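Side-chain contacts in protein PML (Homo sapiens, PDB 6IMQ), which organises PML nuclear bodies, probably through B-box zinc-finger multimers, and contributes to leukaemia as a fusion with the retinoic acid receptor alpha: residues A8-T13 and E17-W22; E36-Q39 and K43-A46. All coordinates share one frame; numbering follows the deposited sequence.

Interaction 1 (A8-T13 and E17-W22); sequences AQAVCT and ESADFW. With ZN (zinc ion), chain H.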
# COMPACT_ATOMS: atom_id res chain seq x y z
N ALA B 8 3.42 2.45 15.06
CA ALA B 8 4.78 2.57 14.56
C ALA B 8 5.53 1.25 14.70
O ALA B 8 6.48 0.99 13.95
CB ALA B 8 5.52 3.69 15.28
N GLN B 9 5.15 0.42 15.68
CA GLN B 9 5.77 -0.88 15.89
C GLN B 9 4.94 -2.03 15.32
O GLN B 9 4.97 -3.15 15.85
CB GLN B 9 6.00 -1.12 17.38
CG GLN B 9 7.02 -0.19 18.01
CD GLN B 9 6.93 -0.15 19.52
OE1 GLN B 9 6.90 -1.18 20.18
NE2 GLN B 9 6.85 1.06 20.07
N ALA B 10 4.18 -1.77 14.26
CA ALA B 10 3.35 -2.81 13.67
C ALA B 10 4.21 -3.97 13.20
O ALA B 10 5.34 -3.80 12.74
CB ALA B 10 2.55 -2.25 12.49
N VAL B 11 3.66 -5.18 13.33
CA VAL B 11 4.42 -6.38 13.02
C VAL B 11 3.65 -7.25 12.03
O VAL B 11 2.42 -7.20 11.94
CB VAL B 11 4.77 -7.18 14.29
CG1 VAL B 11 5.76 -6.39 15.15
CG2 VAL B 11 3.51 -7.50 15.08
N CYS B 12 4.41 -8.04 11.28
CA CYS B 12 3.86 -9.00 10.34
C CYS B 12 2.87 -9.93 11.03
O CYS B 12 3.10 -10.38 12.16
CB CYS B 12 5.01 -9.79 9.71
SG CYS B 12 4.53 -11.02 8.54
N THR B 13 1.76 -10.22 10.34
CA THR B 13 0.76 -11.09 10.94
C THR B 13 1.24 -12.54 11.03
O THR B 13 0.69 -13.31 11.83
CB THR B 13 -0.55 -11.04 10.15
OG1 THR B 13 -0.32 -11.47 8.80
CG2 THR B 13 -1.10 -9.61 10.15
N GLU B 17 8.60 -10.07 12.51
CA GLU B 17 9.33 -8.96 11.93
C GLU B 17 8.43 -7.75 11.74
O GLU B 17 7.20 -7.85 11.74
CB GLU B 17 9.96 -9.37 10.60
CG GLU B 17 11.15 -10.33 10.76
CD GLU B 17 12.46 -9.60 10.96
OE1 GLU B 17 12.63 -8.50 10.39
OE2 GLU B 17 13.33 -10.11 11.70
N SER B 18 9.06 -6.58 11.61
CA SER B 18 8.32 -5.34 11.43
C SER B 18 7.56 -5.35 10.11
O SER B 18 8.08 -5.76 9.07
CB SER B 18 9.28 -4.15 11.49
OG SER B 18 9.56 -3.62 10.21
N ALA B 19 6.31 -4.91 10.17
CA ALA B 19 5.46 -4.90 8.99
C ALA B 19 5.97 -3.87 7.98
O ALA B 19 6.55 -2.84 8.33
CB ALA B 19 4.01 -4.60 9.36
N ASP B 20 5.76 -4.19 6.71
CA ASP B 20 6.12 -3.28 5.63
C ASP B 20 5.04 -3.16 4.58
O ASP B 20 5.12 -2.26 3.74
CB ASP B 20 7.41 -3.74 4.95
CG ASP B 20 8.61 -3.64 5.86
OD1 ASP B 20 8.72 -2.64 6.60
OD2 ASP B 20 9.45 -4.56 5.83
N PHE B 21 4.03 -4.02 4.59
CA PHE B 21 3.00 -4.04 3.57
C PHE B 21 1.65 -4.27 4.23
O PHE B 21 1.54 -4.83 5.32
CB PHE B 21 3.27 -5.11 2.52
CG PHE B 21 4.50 -4.85 1.73
CD1 PHE B 21 5.74 -5.22 2.20
CD2 PHE B 21 4.41 -4.21 0.51
CE1 PHE B 21 6.88 -4.97 1.47
CE2 PHE B 21 5.53 -3.95 -0.23
CZ PHE B 21 6.78 -4.32 0.24
N TRP B 22 0.64 -3.76 3.56
CA TRP B 22 -0.75 -3.93 3.94
C TRP B 22 -1.46 -4.52 2.74
O TRP B 22 -1.35 -4.00 1.63
CB TRP B 22 -1.39 -2.60 4.35
CG TRP B 22 -2.88 -2.65 4.52
CD1 TRP B 22 -3.81 -2.14 3.67
CD2 TRP B 22 -3.60 -3.21 5.63
NE1 TRP B 22 -5.08 -2.35 4.18
CE2 TRP B 22 -4.97 -3.00 5.38
CE3 TRP B 22 -3.23 -3.86 6.80
CZ2 TRP B 22 -5.97 -3.43 6.25
CZ3 TRP B 22 -4.21 -4.28 7.67
CH2 TRP B 22 -5.57 -4.06 7.40
ZN ZN H . 6.69 -11.89 8.06
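Cys12 reaches its metal from a chain hydrogen-bonded to Glu17: with SG swung opposite the backbone N (chi1 179°), the thiolate lies beside its own carbonyl carbon and binds the zinc ion, SG to ZN 2.4 Å. In the neighbouring Val11, although CB is directed away overall from the 17-22 segment, it still lies 3.6 Å from Glu17 O. Between the segments run two backbone hydrogen bonds that frame a single antiparallel bridge, Val11 opposite Ser18. The amide of Cys12 donates to Glu17 O over 2.8 Å and arrives almost head-on, with a C=O...N angle of 171°. In the other hydrogen bond Ala19 N donates to Ala10 O at 3.0 Å; its N-H points nearly straight at the oxygen, yet the donor stands above the carbonyl plane, 40° out of it. A second, softer contact falls on Glu17 O, where Val11 CA lies 3.4 Å away in a bent CA-H...O contact. Side-chain packing across the gap is slight by comparison: the methyl of Ala19 points at the 8-13 segment and meets that of Ala10, CB to CB 4.2 Å, and both methyls also rest on Leu29 of strand 28-30. Cys15, Cys31 and Cys34 complete the four-cysteine zinc site, while Thr13 OG1 hydrogen-bonds to Leu29 O. Beyond the bridge, Asp20 and Phe21 both face Leu30, a classic beta bulge. Chemically, the contact therefore relies on main-chain polarity more than on hydrophobic area: one main-chain hydrogen bond holds the amide of the very residue whose sulfur binds zinc, so closure of the turn between the segments and placement of this first ligand of the B-box site are probably coupled.

Interaction 2 (E36-Q39 and K43-A46); sequences EAHQ and KHEA. With ZN (zinc ion), chain I.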
# COMPACT_ATOMS: atom_id res chain seq x y z
N GLU B 36 6.56 -11.07 -0.12
CA GLU B 36 6.96 -11.67 -1.40
C GLU B 36 6.30 -13.04 -1.59
O GLU B 36 5.92 -13.39 -2.71
CB GLU B 36 8.49 -11.77 -1.48
CG GLU B 36 9.19 -10.45 -1.21
CD GLU B 36 10.23 -10.07 -2.26
OE1 GLU B 36 10.57 -10.91 -3.13
OE2 GLU B 36 10.71 -8.92 -2.22
N ALA B 37 6.14 -13.81 -0.51
CA ALA B 37 5.43 -15.09 -0.63
C ALA B 37 3.96 -14.87 -0.95
O ALA B 37 3.37 -15.58 -1.77
CB ALA B 37 5.58 -15.90 0.65
N HIS B 38 3.34 -13.89 -0.30
CA HIS B 38 1.94 -13.57 -0.57
C HIS B 38 1.74 -13.19 -2.04
O HIS B 38 0.77 -13.61 -2.67
CB HIS B 38 1.54 -12.46 0.40
CG HIS B 38 0.24 -11.79 0.09
ND1 HIS B 38 0.14 -10.77 -0.82
CD2 HIS B 38 -1.00 -11.96 0.61
CE1 HIS B 38 -1.11 -10.35 -0.88
NE2 HIS B 38 -1.82 -11.06 -0.02
N GLN B 39 2.71 -12.46 -2.62
CA GLN B 39 2.56 -12.06 -4.02
C GLN B 39 2.74 -13.24 -4.97
O GLN B 39 2.21 -13.22 -6.09
CB GLN B 39 3.57 -10.97 -4.38
CG GLN B 39 3.54 -9.73 -3.52
CD GLN B 39 2.23 -8.99 -3.63
OE1 GLN B 39 1.29 -9.25 -2.87
NE2 GLN B 39 2.15 -8.05 -4.56
N LYS B 43 -3.04 -13.08 -5.78
CA LYS B 43 -3.08 -11.86 -6.58
C LYS B 43 -4.05 -10.91 -5.88
O LYS B 43 -5.24 -10.86 -6.20
CB LYS B 43 -3.48 -12.13 -8.05
CG LYS B 43 -4.62 -13.11 -8.27
CD LYS B 43 -4.13 -14.43 -8.90
CE LYS B 43 -4.63 -14.62 -10.34
NZ LYS B 43 -5.91 -15.38 -10.44
N HIS B 44 -3.53 -10.16 -4.91
CA HIS B 44 -4.31 -9.23 -4.11
C HIS B 44 -3.78 -7.81 -4.27
O HIS B 44 -2.57 -7.61 -4.40
CB HIS B 44 -4.27 -9.60 -2.62
CG HIS B 44 -5.07 -10.81 -2.25
ND1 HIS B 44 -5.11 -11.31 -0.97
CD2 HIS B 44 -5.87 -11.61 -2.99
CE1 HIS B 44 -5.90 -12.37 -0.93
NE2 HIS B 44 -6.37 -12.58 -2.14
N GLU B 45 -4.68 -6.84 -4.26
CA GLU B 45 -4.27 -5.45 -4.11
C GLU B 45 -3.62 -5.26 -2.75
O GLU B 45 -4.17 -5.65 -1.72
CB GLU B 45 -5.47 -4.52 -4.23
CG GLU B 45 -5.76 -3.98 -5.61
CD GLU B 45 -6.76 -2.84 -5.56
OE1 GLU B 45 -7.88 -3.04 -5.04
OE2 GLU B 45 -6.42 -1.74 -6.02
N ALA B 46 -2.44 -4.64 -2.74
CA ALA B 46 -1.72 -4.40 -1.50
C ALA B 46 -0.83 -3.20 -1.71
O ALA B 46 -0.58 -2.78 -2.85
CB ALA B 46 -0.90 -5.62 -1.08
ZN ZN I . -3.71 -10.71 0.48
O HOH W 1 -0.20 -6.36 -4.74
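One turn in the second half of helix 32-41 supplies residues 36-39, whose helical backbone is followed by the irregular, extended segment 43-46; the two come nearest at Gln39 and Lys43, with CA atoms 6.2 Å apart, and no direct hydrogen bond joins them. Zinc does that work instead. With its CG anti to the backbone N (chi1 168°), His38 carries its ring to the ion and binds it through NE2 at 2.0 Å, whereas His44, whose CB points toward the helix, binds through ND1 at 2.1 Å. The rings meet obliquely, their planes at 67°, and the two metal-binding nitrogens, His38 NE2 and His44 ND1, stand 3.4 Å apart as fellow ligands. The rotation of the His38 ring leaves ND1 to donate to Gln39 OE1 over 2.8 Å, in the plane of both the imidazole and the amide carbonyl. Together with the metal bond, this somewhat bent hydrogen bond (142°) should limit the ring's rotation and would probably increase its electron donation to zinc. The amide's other end continues the link, as Gln39 NE2 donates to a water at 2.9 Å that in turn donates to His44 O. Gln39 also packs on Arg47 of the second subunit. Cys23 and Cys26 provide the remaining ligands, completing the Cys2His2 zinc site of a B-box, with one histidine on the helix and the other on the loop leading to strand 46-48.

Overall arrangement
Interactions 1 and 2 lie on opposite sides of the chain's centre, about 15 Å apart between centres, and both are partly buried at separate zinc sites. Interaction 1 sits nearer the middle of the chain and joins a loop to the segment that leads into strand 21-23 through direct main-chain hydrogen bonds, with one sulfur ligand; interaction 2 ties a helix to the following loop through two imidazoles and a water, without a direct hydrogen bond. They meet where strand 21-23 pairs with strand 46-48: Trp22 O packs against Ala46 CB at 3.2 Å. Both also face the second subunit, since Trp22 NE1 hydrogen-bonds to Asp7 O of that chain and Ala46 makes backbone hydrogen bonds to it.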